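Local coordinates for trehalose monomycolate exporter MmpL3 (Mycobacterium tuberculosis, PDB 7NVH), which exports trehalose monomycolate, a mycolic acid carrier used to build the mycobacterial outer envelope, probably across the inner membrane, as a member of the RND superfamily, at residues F575-L583 with C730-Q741; Y641-M649 with G666-A677. All blocks are in the same frame, centred on the assembly; numbering follows the deposited sequence.

Contact 1: residues F575-L583 with C730-Q741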
loop_
_atom_site.group_PDB
_atom_site.type_symbol
_atom_site.label_atom_id
_atom_site.label_comp_id
_atom_site.label_asym_id
_atom_site.label_seq_id
_atom_site.Cartn_x
_atom_site.Cartn_y
_atom_site.Cartn_z
ATOM N N PHE A 575 -17.235 -2.793 21.203
ATOM C CA PHE A 575 -18.263 -2.941 22.226
ATOM C C PHE A 575 -19.204 -4.087 21.892
ATOM O O PHE A 575 -19.685 -4.787 22.787
ATOM C CB PHE A 575 -19.054 -1.647 22.387
ATOM C CG PHE A 575 -20.444 -1.863 22.898
ATOM C CD1 PHE A 575 -20.664 -2.202 24.219
ATOM C CD2 PHE A 575 -21.530 -1.748 22.053
ATOM C CE1 PHE A 575 -21.939 -2.411 24.688
ATOM C CE2 PHE A 575 -22.809 -1.958 22.518
ATOM C CZ PHE A 575 -23.013 -2.290 23.837
ATOM N N LEU A 576 -19.515 -4.268 20.610
ATOM C CA LEU A 576 -20.357 -5.397 20.224
ATOM C C LEU A 576 -19.628 -6.720 20.421
ATOM O O LEU A 576 -20.230 -7.706 20.858
ATOM C CB LEU A 576 -20.821 -5.243 18.778
ATOM C CG LEU A 576 -21.656 -3.997 18.486
ATOM C CD1 LEU A 576 -21.805 -3.796 16.991
ATOM C CD2 LEU A 576 -23.014 -4.092 19.156
ATOM N N ALA A 577 -18.333 -6.761 20.103
ATOM C CA ALA A 577 -17.561 -7.988 20.280
ATOM C C ALA A 577 -17.362 -8.309 21.755
ATOM O O ALA A 577 -17.589 -9.444 22.190
ATOM C CB ALA A 577 -16.213 -7.865 19.570
ATOM N N PHE A 578 -16.933 -7.325 22.540
ATOM C CA PHE A 578 -16.751 -7.479 23.978
ATOM C C PHE A 578 -17.904 -6.760 24.660
ATOM O O PHE A 578 -17.975 -5.529 24.621
ATOM C CB PHE A 578 -15.423 -6.888 24.448
ATOM C CG PHE A 578 -14.256 -7.200 23.561
ATOM C CD1 PHE A 578 -14.150 -8.416 22.915
ATOM C CD2 PHE A 578 -13.262 -6.258 23.373
ATOM C CE1 PHE A 578 -13.073 -8.684 22.103
ATOM C CE2 PHE A 578 -12.187 -6.523 22.563
ATOM C CZ PHE A 578 -12.092 -7.735 21.929
ATOM N N GLY A 579 -18.768 -7.504 25.337
ATOM C CA GLY A 579 -19.930 -6.874 25.929
ATOM C C GLY A 579 -19.575 -5.963 27.087
ATOM O O GLY A 579 -20.074 -6.133 28.202
ATOM N N SER A 580 -18.712 -4.987 26.821
ATOM C CA SER A 580 -18.251 -4.043 27.828
ATOM C C SER A 580 -17.833 -2.760 27.129
ATOM O O SER A 580 -17.568 -2.744 25.926
ATOM C CB SER A 580 -17.094 -4.616 28.647
ATOM O OG SER A 580 -15.877 -4.516 27.932
ATOM N N VAL A 581 -17.779 -1.680 27.903
ATOM C CA VAL A 581 -17.445 -0.367 27.363
ATOM C C VAL A 581 -15.971 -0.037 27.564
ATOM O O VAL A 581 -15.347 0.586 26.703
ATOM C CB VAL A 581 -18.354 0.699 28.004
ATOM C CG1 VAL A 581 -17.942 2.090 27.565
ATOM C CG2 VAL A 581 -19.801 0.436 27.643
ATOM N N VAL A 582 -15.398 -0.448 28.695
ATOM C CA VAL A 582 -14.028 -0.068 29.021
ATOM C C VAL A 582 -13.037 -0.749 28.088
ATOM O O VAL A 582 -12.033 -0.149 27.681
ATOM C CB VAL A 582 -13.736 -0.391 30.496
ATOM C CG1 VAL A 582 -12.399 0.188 30.906
ATOM C CG2 VAL A 582 -14.848 0.149 31.375
ATOM N N LEU A 583 -13.287 -2.012 27.750
ATOM C CA LEU A 583 -12.364 -2.741 26.884
ATOM C C LEU A 583 -12.191 -2.105 25.510
ATOM O O LEU A 583 -11.050 -2.090 25.014
ATOM C CB LEU A 583 -12.812 -4.203 26.764
ATOM C CG LEU A 583 -12.555 -5.084 27.984
ATOM C CD1 LEU A 583 -13.186 -6.451 27.793
ATOM C CD2 LEU A 583 -11.065 -5.211 28.239
ATOM N N CYS A 730 -13.465 -3.911 34.042
ATOM C CA CYS A 730 -13.184 -4.219 32.644
ATOM C C CYS A 730 -14.414 -4.769 31.941
ATOM O O CYS A 730 -14.532 -4.661 30.716
ATOM C CB CYS A 730 -12.050 -5.236 32.535
ATOM S SG CYS A 730 -10.445 -4.679 33.105
ATOM N N TRP A 731 -15.333 -5.363 32.696
ATOM C CA TRP A 731 -16.435 -6.137 32.144
ATOM C C TRP A 731 -17.753 -5.378 32.223
ATOM O O TRP A 731 -18.828 -5.979 32.173
ATOM C CB TRP A 731 -16.550 -7.467 32.883
ATOM C CG TRP A 731 -15.231 -8.126 33.106
ATOM C CD1 TRP A 731 -14.596 -8.287 34.297
ATOM C CD2 TRP A 731 -14.370 -8.689 32.112
ATOM N NE1 TRP A 731 -13.399 -8.929 34.114
ATOM C CE2 TRP A 731 -13.236 -9.185 32.778
ATOM C CE3 TRP A 731 -14.449 -8.827 30.726
ATOM C CZ2 TRP A 731 -12.192 -9.808 32.107
ATOM C CZ3 TRP A 731 -13.413 -9.444 30.063
ATOM C CH2 TRP A 731 -12.299 -9.927 30.752
ATOM N N TRP A 732 -17.687 -4.057 32.344
ATOM C CA TRP A 732 -18.852 -3.236 32.638
ATOM C C TRP A 732 -19.394 -2.624 31.355
ATOM O O TRP A 732 -18.668 -1.926 30.640
ATOM C CB TRP A 732 -18.507 -2.138 33.640
ATOM C CG TRP A 732 -19.670 -1.273 33.971
ATOM C CD1 TRP A 732 -20.631 -1.518 34.902
ATOM C CD2 TRP A 732 -20.008 -0.024 33.362
ATOM N NE1 TRP A 732 -21.546 -0.496 34.918
ATOM C CE2 TRP A 732 -21.185 0.435 33.980
ATOM C CE3 TRP A 732 -19.428 0.752 32.356
ATOM C CZ2 TRP A 732 -21.796 1.635 33.623
ATOM C CZ3 TRP A 732 -20.035 1.943 32.003
ATOM C CH2 TRP A 732 -21.205 2.374 32.636
ATOM N N ALA A 733 -20.667 -2.893 31.072
ATOM C CA ALA A 733 -21.440 -2.207 30.056
ATOM C C ALA A 733 -22.794 -1.906 30.679
ATOM O O ALA A 733 -23.302 -2.719 31.466
ATOM C CB ALA A 733 -21.621 -3.043 28.782
ATOM N N PRO A 734 -23.397 -0.761 30.363
ATOM C CA PRO A 734 -24.699 -0.432 30.946
ATOM C C PRO A 734 -25.746 -1.469 30.574
ATOM O O PRO A 734 -25.565 -2.280 29.664
ATOM C CB PRO A 734 -25.028 0.935 30.337
ATOM C CG PRO A 734 -23.714 1.494 29.942
ATOM C CD PRO A 734 -22.885 0.326 29.515
ATOM N N ARG A 735 -26.857 -1.446 31.309
ATOM C CA ARG A 735 -27.909 -2.420 31.050
ATOM C C ARG A 735 -28.534 -2.198 29.681
ATOM O O ARG A 735 -28.832 -3.161 28.967
ATOM C CB ARG A 735 -28.968 -2.370 32.148
ATOM C CG ARG A 735 -29.837 -3.614 32.192
ATOM C CD ARG A 735 -30.730 -3.636 33.414
ATOM N NE ARG A 735 -29.989 -3.982 34.621
ATOM C CZ ARG A 735 -30.506 -3.960 35.844
ATOM N NH1 ARG A 735 -31.772 -3.607 36.021
ATOM N NH2 ARG A 735 -29.761 -4.290 36.889
ATOM N N TRP A 736 -28.741 -0.937 29.293
ATOM C CA TRP A 736 -29.277 -0.674 27.961
ATOM C C TRP A 736 -28.298 -1.097 26.876
ATOM O O TRP A 736 -28.721 -1.523 25.797
ATOM C CB TRP A 736 -29.652 0.802 27.810
ATOM C CG TRP A 736 -28.511 1.767 27.926
ATOM C CD1 TRP A 736 -28.171 2.498 29.025
ATOM C CD2 TRP A 736 -27.588 2.141 26.896
ATOM N NE1 TRP A 736 -27.082 3.288 28.752
ATOM C CE2 TRP A 736 -26.705 3.088 27.450
ATOM C CE3 TRP A 736 -27.417 1.763 25.562
ATOM C CZ2 TRP A 736 -25.667 3.657 26.719
ATOM C CZ3 TRP A 736 -26.386 2.327 24.840
ATOM C CH2 TRP A 736 -25.524 3.265 25.419
ATOM N N ALA A 737 -26.996 -1.006 27.146
ATOM C CA ALA A 737 -26.004 -1.414 26.158
ATOM C C ALA A 737 -26.051 -2.917 25.916
ATOM O O ALA A 737 -26.012 -3.372 24.768
ATOM C CB ALA A 737 -24.610 -0.984 26.610
ATOM N N ARG A 738 -26.152 -3.708 26.983
ATOM C CA ARG A 738 -26.159 -5.157 26.806
ATOM C C ARG A 738 -27.485 -5.646 26.242
ATOM O O ARG A 738 -27.512 -6.588 25.443
ATOM C CB ARG A 738 -25.834 -5.856 28.124
ATOM C CG ARG A 738 -24.412 -6.384 28.174
ATOM C CD ARG A 738 -24.072 -6.986 29.519
ATOM N NE ARG A 738 -22.654 -7.316 29.609
ATOM C CZ ARG A 738 -21.867 -6.969 30.623
ATOM N NH1 ARG A 738 -22.360 -6.277 31.641
ATOM N NH2 ARG A 738 -20.588 -7.313 30.618
ATOM N N ARG A 739 -28.600 -5.021 26.625
ATOM C CA ARG A 739 -29.864 -5.420 26.018
ATOM C C ARG A 739 -29.939 -4.982 24.561
ATOM O O ARG A 739 -30.604 -5.637 23.755
ATOM C CB ARG A 739 -31.053 -4.868 26.805
ATOM C CG ARG A 739 -31.259 -3.377 26.690
ATOM C CD ARG A 739 -32.478 -2.933 27.473
ATOM N NE ARG A 739 -32.309 -3.111 28.909
ATOM C CZ ARG A 739 -33.267 -2.898 29.804
ATOM N NH1 ARG A 739 -34.465 -2.491 29.409
ATOM N NH2 ARG A 739 -33.030 -3.085 31.093
ATOM N N LEU A 740 -29.262 -3.890 24.199
ATOM C CA LEU A 740 -29.172 -3.524 22.791
ATOM C C LEU A 740 -28.278 -4.495 22.031
ATOM O O LEU A 740 -28.538 -4.801 20.863
ATOM C CB LEU A 740 -28.655 -2.094 22.650
ATOM C CG LEU A 740 -28.683 -1.501 21.241
ATOM C CD1 LEU A 740 -29.235 -0.086 21.270
ATOM C CD2 LEU A 740 -27.297 -1.523 20.623
ATOM N N GLN A 741 -27.215 -4.982 22.675
ATOM C CA GLN A 741 -26.378 -6.002 22.054
ATOM C C GLN A 741 -27.138 -7.307 21.870
ATOM O O GLN A 741 -26.891 -8.040 20.907
ATOM C CB GLN A 741 -25.125 -6.234 22.896
ATOM C CG GLN A 741 -23.991 -6.913 22.157
ATOM C CD GLN A 741 -23.023 -7.604 23.095
ATOM O OE1 GLN A 741 -23.231 -7.637 24.307
ATOM N NE2 GLN A 741 -21.953 -8.156 22.539
#

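Contact 2: residues Y641-M649 with G666-A677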
loop_
_atom_site.group_PDB
_atom_site.type_symbol
_atom_site.label_atom_id
_atom_site.label_comp_id
_atom_site.label_asym_id
_atom_site.label_seq_id
_atom_site.Cartn_x
_atom_site.Cartn_y
_atom_site.Cartn_z
ATOM N N TYR A 641 -5.591 -8.405 16.717
ATOM C CA TYR A 641 -4.863 -9.190 17.709
ATOM C C TYR A 641 -5.394 -8.928 19.113
ATOM O O TYR A 641 -5.466 -9.847 19.937
ATOM C CB TYR A 641 -3.367 -8.911 17.614
ATOM C CG TYR A 641 -2.700 -9.716 16.525
ATOM C CD1 TYR A 641 -3.204 -9.722 15.233
ATOM C CD2 TYR A 641 -1.583 -10.493 16.793
ATOM C CE1 TYR A 641 -2.609 -10.461 14.237
ATOM C CE2 TYR A 641 -0.979 -11.237 15.801
ATOM C CZ TYR A 641 -1.497 -11.217 14.524
ATOM O OH TYR A 641 -0.903 -11.956 13.529
ATOM N N GLU A 642 -5.798 -7.686 19.396
ATOM C CA GLU A 642 -6.450 -7.408 20.671
ATOM C C GLU A 642 -7.742 -8.202 20.813
ATOM O O GLU A 642 -8.038 -8.722 21.892
ATOM C CB GLU A 642 -6.725 -5.913 20.819
ATOM C CG GLU A 642 -5.481 -5.046 20.814
ATOM C CD GLU A 642 -4.702 -5.148 22.107
ATOM O OE1 GLU A 642 -5.333 -5.176 23.183
ATOM O OE2 GLU A 642 -3.456 -5.201 22.045
ATOM N N VAL A 643 -8.526 -8.299 19.740
ATOM C CA VAL A 643 -9.761 -9.079 19.794
ATOM C C VAL A 643 -9.455 -10.550 20.019
ATOM O O VAL A 643 -10.104 -11.213 20.832
ATOM C CB VAL A 643 -10.593 -8.862 18.520
ATOM C CG1 VAL A 643 -11.769 -9.815 18.493
ATOM C CG2 VAL A 643 -11.097 -7.449 18.483
ATOM N N PHE A 644 -8.460 -11.082 19.311
ATOM C CA PHE A 644 -8.097 -12.483 19.494
ATOM C C PHE A 644 -7.687 -12.753 20.933
ATOM O O PHE A 644 -8.045 -13.787 21.506
ATOM C CB PHE A 644 -6.965 -12.865 18.541
ATOM C CG PHE A 644 -7.370 -12.902 17.100
ATOM C CD1 PHE A 644 -8.623 -13.350 16.730
ATOM C CD2 PHE A 644 -6.493 -12.494 16.112
ATOM C CE1 PHE A 644 -8.997 -13.384 15.405
ATOM C CE2 PHE A 644 -6.860 -12.528 14.784
ATOM C CZ PHE A 644 -8.115 -12.974 14.431
ATOM N N LEU A 645 -6.934 -11.831 21.533
ATOM C CA LEU A 645 -6.487 -12.024 22.908
ATOM C C LEU A 645 -7.641 -11.907 23.896
ATOM O O LEU A 645 -7.785 -12.750 24.789
ATOM C CB LEU A 645 -5.393 -11.014 23.245
ATOM C CG LEU A 645 -4.788 -11.125 24.640
ATOM C CD1 LEU A 645 -4.011 -12.417 24.762
ATOM C CD2 LEU A 645 -3.899 -9.934 24.929
ATOM N N VAL A 646 -8.476 -10.877 23.755
ATOM C CA VAL A 646 -9.464 -10.558 24.779
ATOM C C VAL A 646 -10.770 -11.332 24.621
ATOM O O VAL A 646 -11.541 -11.426 25.584
ATOM C CB VAL A 646 -9.726 -9.039 24.795
ATOM C CG1 VAL A 646 -10.640 -8.641 25.941
ATOM C CG2 VAL A 646 -8.416 -8.290 24.919
ATOM N N SER A 647 -11.040 -11.908 23.449
ATOM C CA SER A 647 -12.257 -12.693 23.293
ATOM C C SER A 647 -12.234 -13.917 24.194
ATOM O O SER A 647 -13.257 -14.283 24.784
ATOM C CB SER A 647 -12.434 -13.099 21.833
ATOM O OG SER A 647 -12.574 -11.955 21.010
ATOM N N ARG A 648 -11.073 -14.560 24.321
ATOM C CA ARG A 648 -10.953 -15.694 25.227
ATOM C C ARG A 648 -11.161 -15.268 26.674
ATOM O O ARG A 648 -11.796 -15.985 27.453
ATOM C CB ARG A 648 -9.593 -16.364 25.052
ATOM C CG ARG A 648 -9.399 -17.020 23.698
ATOM C CD ARG A 648 -10.580 -17.903 23.343
ATOM N NE ARG A 648 -10.576 -19.156 24.090
ATOM C CZ ARG A 648 -9.835 -20.211 23.773
ATOM N NH1 ARG A 648 -9.037 -20.169 22.716
ATOM N NH2 ARG A 648 -9.894 -21.310 24.509
ATOM N N MET A 649 -10.634 -14.102 27.054
ATOM C CA MET A 649 -10.836 -13.611 28.414
ATOM C C MET A 649 -12.307 -13.327 28.684
ATOM O O MET A 649 -12.822 -13.659 29.757
ATOM C CB MET A 649 -10.004 -12.352 28.654
ATOM C CG MET A 649 -8.614 -12.384 28.056
ATOM S SD MET A 649 -7.698 -10.886 28.451
ATOM C CE MET A 649 -6.019 -11.428 28.178
ATOM N N GLY A 666 -7.642 -16.589 29.532
ATOM C CA GLY A 666 -7.768 -15.948 28.236
ATOM C C GLY A 666 -6.455 -15.847 27.489
ATOM O O GLY A 666 -6.393 -16.130 26.291
ATOM N N THR A 667 -5.388 -15.449 28.177
ATOM C CA THR A 667 -4.095 -15.289 27.525
ATOM C C THR A 667 -3.159 -16.469 27.741
ATOM O O THR A 667 -1.992 -16.391 27.345
ATOM C CB THR A 667 -3.412 -13.998 27.984
ATOM O OG1 THR A 667 -2.239 -13.774 27.194
ATOM C CG2 THR A 667 -3.016 -14.096 29.421
ATOM N N ALA A 668 -3.629 -17.552 28.354
ATOM C CA ALA A 668 -2.881 -18.799 28.346
ATOM C C ALA A 668 -3.414 -19.798 27.336
ATOM O O ALA A 668 -2.647 -20.633 26.846
ATOM C CB ALA A 668 -2.894 -19.439 29.738
ATOM N N ALA A 669 -4.705 -19.735 27.011
ATOM C CA ALA A 669 -5.260 -20.625 26.002
ATOM C C ALA A 669 -4.898 -20.189 24.591
ATOM O O ALA A 669 -4.828 -21.029 23.688
ATOM C CB ALA A 669 -6.779 -20.701 26.150
ATOM N N THR A 670 -4.664 -18.895 24.380
ATOM C CA THR A 670 -4.414 -18.358 23.051
ATOM C C THR A 670 -2.967 -17.940 22.841
ATOM O O THR A 670 -2.648 -17.375 21.792
ATOM C CB THR A 670 -5.328 -17.164 22.782
ATOM O OG1 THR A 670 -5.275 -16.828 21.391
ATOM C CG2 THR A 670 -4.869 -15.966 23.585
ATOM N N GLY A 671 -2.084 -18.196 23.806
ATOM C CA GLY A 671 -0.717 -17.716 23.680
ATOM C C GLY A 671 0.008 -18.325 22.495
ATOM O O GLY A 671 0.581 -17.611 21.667
ATOM N N ARG A 672 -0.026 -19.653 22.388
ATOM C CA ARG A 672 0.654 -20.322 21.284
ATOM C C ARG A 672 0.032 -19.950 19.948
ATOM O O ARG A 672 0.742 -19.745 18.958
ATOM C CB ARG A 672 0.622 -21.835 21.480
ATOM C CG ARG A 672 1.535 -22.586 20.534
ATOM C CD ARG A 672 1.165 -24.053 20.447
ATOM N NE ARG A 672 2.335 -24.889 20.204
ATOM C CZ ARG A 672 2.281 -26.127 19.728
ATOM N NH1 ARG A 672 1.111 -26.677 19.438
ATOM N NH2 ARG A 672 3.398 -26.815 19.538
ATOM N N ILE A 673 -1.297 -19.860 19.899
ATOM C CA ILE A 673 -1.973 -19.556 18.644
ATOM C C ILE A 673 -1.631 -18.148 18.177
ATOM O O ILE A 673 -1.364 -17.923 16.991
ATOM C CB ILE A 673 -3.491 -19.752 18.796
ATOM C CG1 ILE A 673 -3.793 -21.183 19.235
ATOM C CG2 ILE A 673 -4.196 -19.451 17.492
ATOM C CD1 ILE A 673 -3.047 -22.232 18.439
ATOM N N ILE A 674 -1.624 -17.180 19.094
ATOM C CA ILE A 674 -1.299 -15.811 18.714
ATOM C C ILE A 674 0.168 -15.702 18.323
ATOM O O ILE A 674 0.517 -14.976 17.385
ATOM C CB ILE A 674 -1.666 -14.837 19.845
ATOM C CG1 ILE A 674 -3.183 -14.684 19.932
ATOM C CG2 ILE A 674 -1.034 -13.484 19.605
ATOM C CD1 ILE A 674 -3.634 -13.656 20.937
ATOM N N THR A 675 1.051 -16.422 19.019
ATOM C CA THR A 675 2.457 -16.425 18.630
ATOM C C THR A 675 2.634 -16.979 17.222
ATOM O O THR A 675 3.374 -16.411 16.410
ATOM C CB THR A 675 3.278 -17.235 19.631
ATOM O OG1 THR A 675 3.329 -16.540 20.882
ATOM C CG2 THR A 675 4.691 -17.447 19.121
ATOM N N ALA A 676 1.952 -18.081 16.912
ATOM C CA ALA A 676 2.057 -18.668 15.581
ATOM C C ALA A 676 1.489 -17.736 14.518
ATOM O O ALA A 676 2.056 -17.613 13.428
ATOM C CB ALA A 676 1.348 -20.020 15.546
ATOM N N ALA A 677 0.366 -17.078 14.811
ATOM C CA ALA A 677 -0.214 -16.146 13.848
ATOM C C ALA A 677 0.710 -14.962 13.602
ATOM O O ALA A 677 0.880 -14.519 12.458
ATOM C CB ALA A 677 -1.579 -15.670 14.340
#

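Contact 1: residues F575-L583 with C730-Q741
Phe575 meets the 735-741 helix with the far edge of its ring: CZ sits 3.5 Å from Ala737 CB, and the Ala737 carbonyl O lies at the same edge, near the ring plane. With CG swung opposite its own backbone N (chi1 154°), the ring leaves the end of helix 559-577 pointing at that neighbour. The chain then reverses through an inverse gamma turn centred on Gly579, and polar groups hold the turn in place. Val581 N donates almost straight to Trp732 O (2.9 Å, 170° at the hydrogen), while Ser580 OG reaches Cys730 O at 3.1 Å, lying in the carbonyl plane. Arg738 stretches back over the turn, laying one face of its guanidinium over Gly579 O; its NH2 donates to Trp731 O at 2.7 Å, pinning the Trp731 end of the C-terminal segment to its own helix. Gln741 NE2 points at Leu576 O, but so closely that the bond length is doubtful; Arg283 also donates to that carbonyl. Apolar contacts flank the turn. Val581 CG2 abuts Pro734 CD at 3.6 Å, the two side chains crossing at about a right angle, and Leu583 CD1 meets Trp731 CZ3 obliquely at 3.8 Å. Pro734 occupies the N-cap position of the short helix. The arrangement is a helical hairpin of the membrane domain, its turn at 578-581 joining helices 559-577 and 582-607, held by 730-741, which leads into helix 735-744.

Contact 2: residues Y641-M649 with G666-A677
The Tyr641 ring turns an edge to Ala677, whose carbonyl carbon lies near the ring plane, and Ile674 CG2 comes in obliquely, 4.1 Å from Tyr641 CD2, as the two side chains slide past each other in opposite directions. A second flat group, the Arg648 guanidinium, carries Ala669 CB over one face, with NH2 the nearest atom at 3.6 Å; bends at its second and third torsions fold the chain there, and Glu262 takes its charge in a salt bridge. The Phe644 ring leads away to stack with Phe255, leaving its CB to meet Ile674 CD1. That same methyl packs 3.9 Å from Leu645 CB, so the tip of Ile674 fits against consecutive residues of the facing helix. Leu645, with CG opposite the backbone N (chi1 -178°), sends CD1 between Thr667 and Thr670, 3.8 Å from Thr670 CG2. Met649 lies alongside Thr667, pointing the same way, its CE 3.7 Å from Thr667 CB. Close to the connection, Gly666 lets the backbones approach, its CA 3.9 Å from Met649 CA. Segments 641-649 and 671-677 run antiparallel at 171°, their axes 10.6 Å apart, and the end of helix 659-669 completes this packing within the RND-type membrane domain. The hydrogen bond from Tyr641 OH to Asp251 OD2 is consistent with the buried Asp-Tyr pairs proposed to relay protons in MmpL transporters.

How the contacts relate
From the N terminus the chain first meets segment 575-583, the turn between helices 559-577 and 582-607. It runs on through helix 624-654, which carries 641-649, and contact 2 closes a short, 16-residue excursion when 666-677 comes back along that helix. Contact 1 closes only much later, after helix 694-726, when 730-741 returns to the turn; the smaller loop therefore sits wholly within the larger one and nothing crosses. The centres are about 20 Å apart, yet the contacts touch: Phe578 packs on Val643 and Ser647, Leu583 on Val646, and Trp731 on Met649. Helix 624-654 thus ties the 575-583 hairpin turn to helices 659-669 and 671-689.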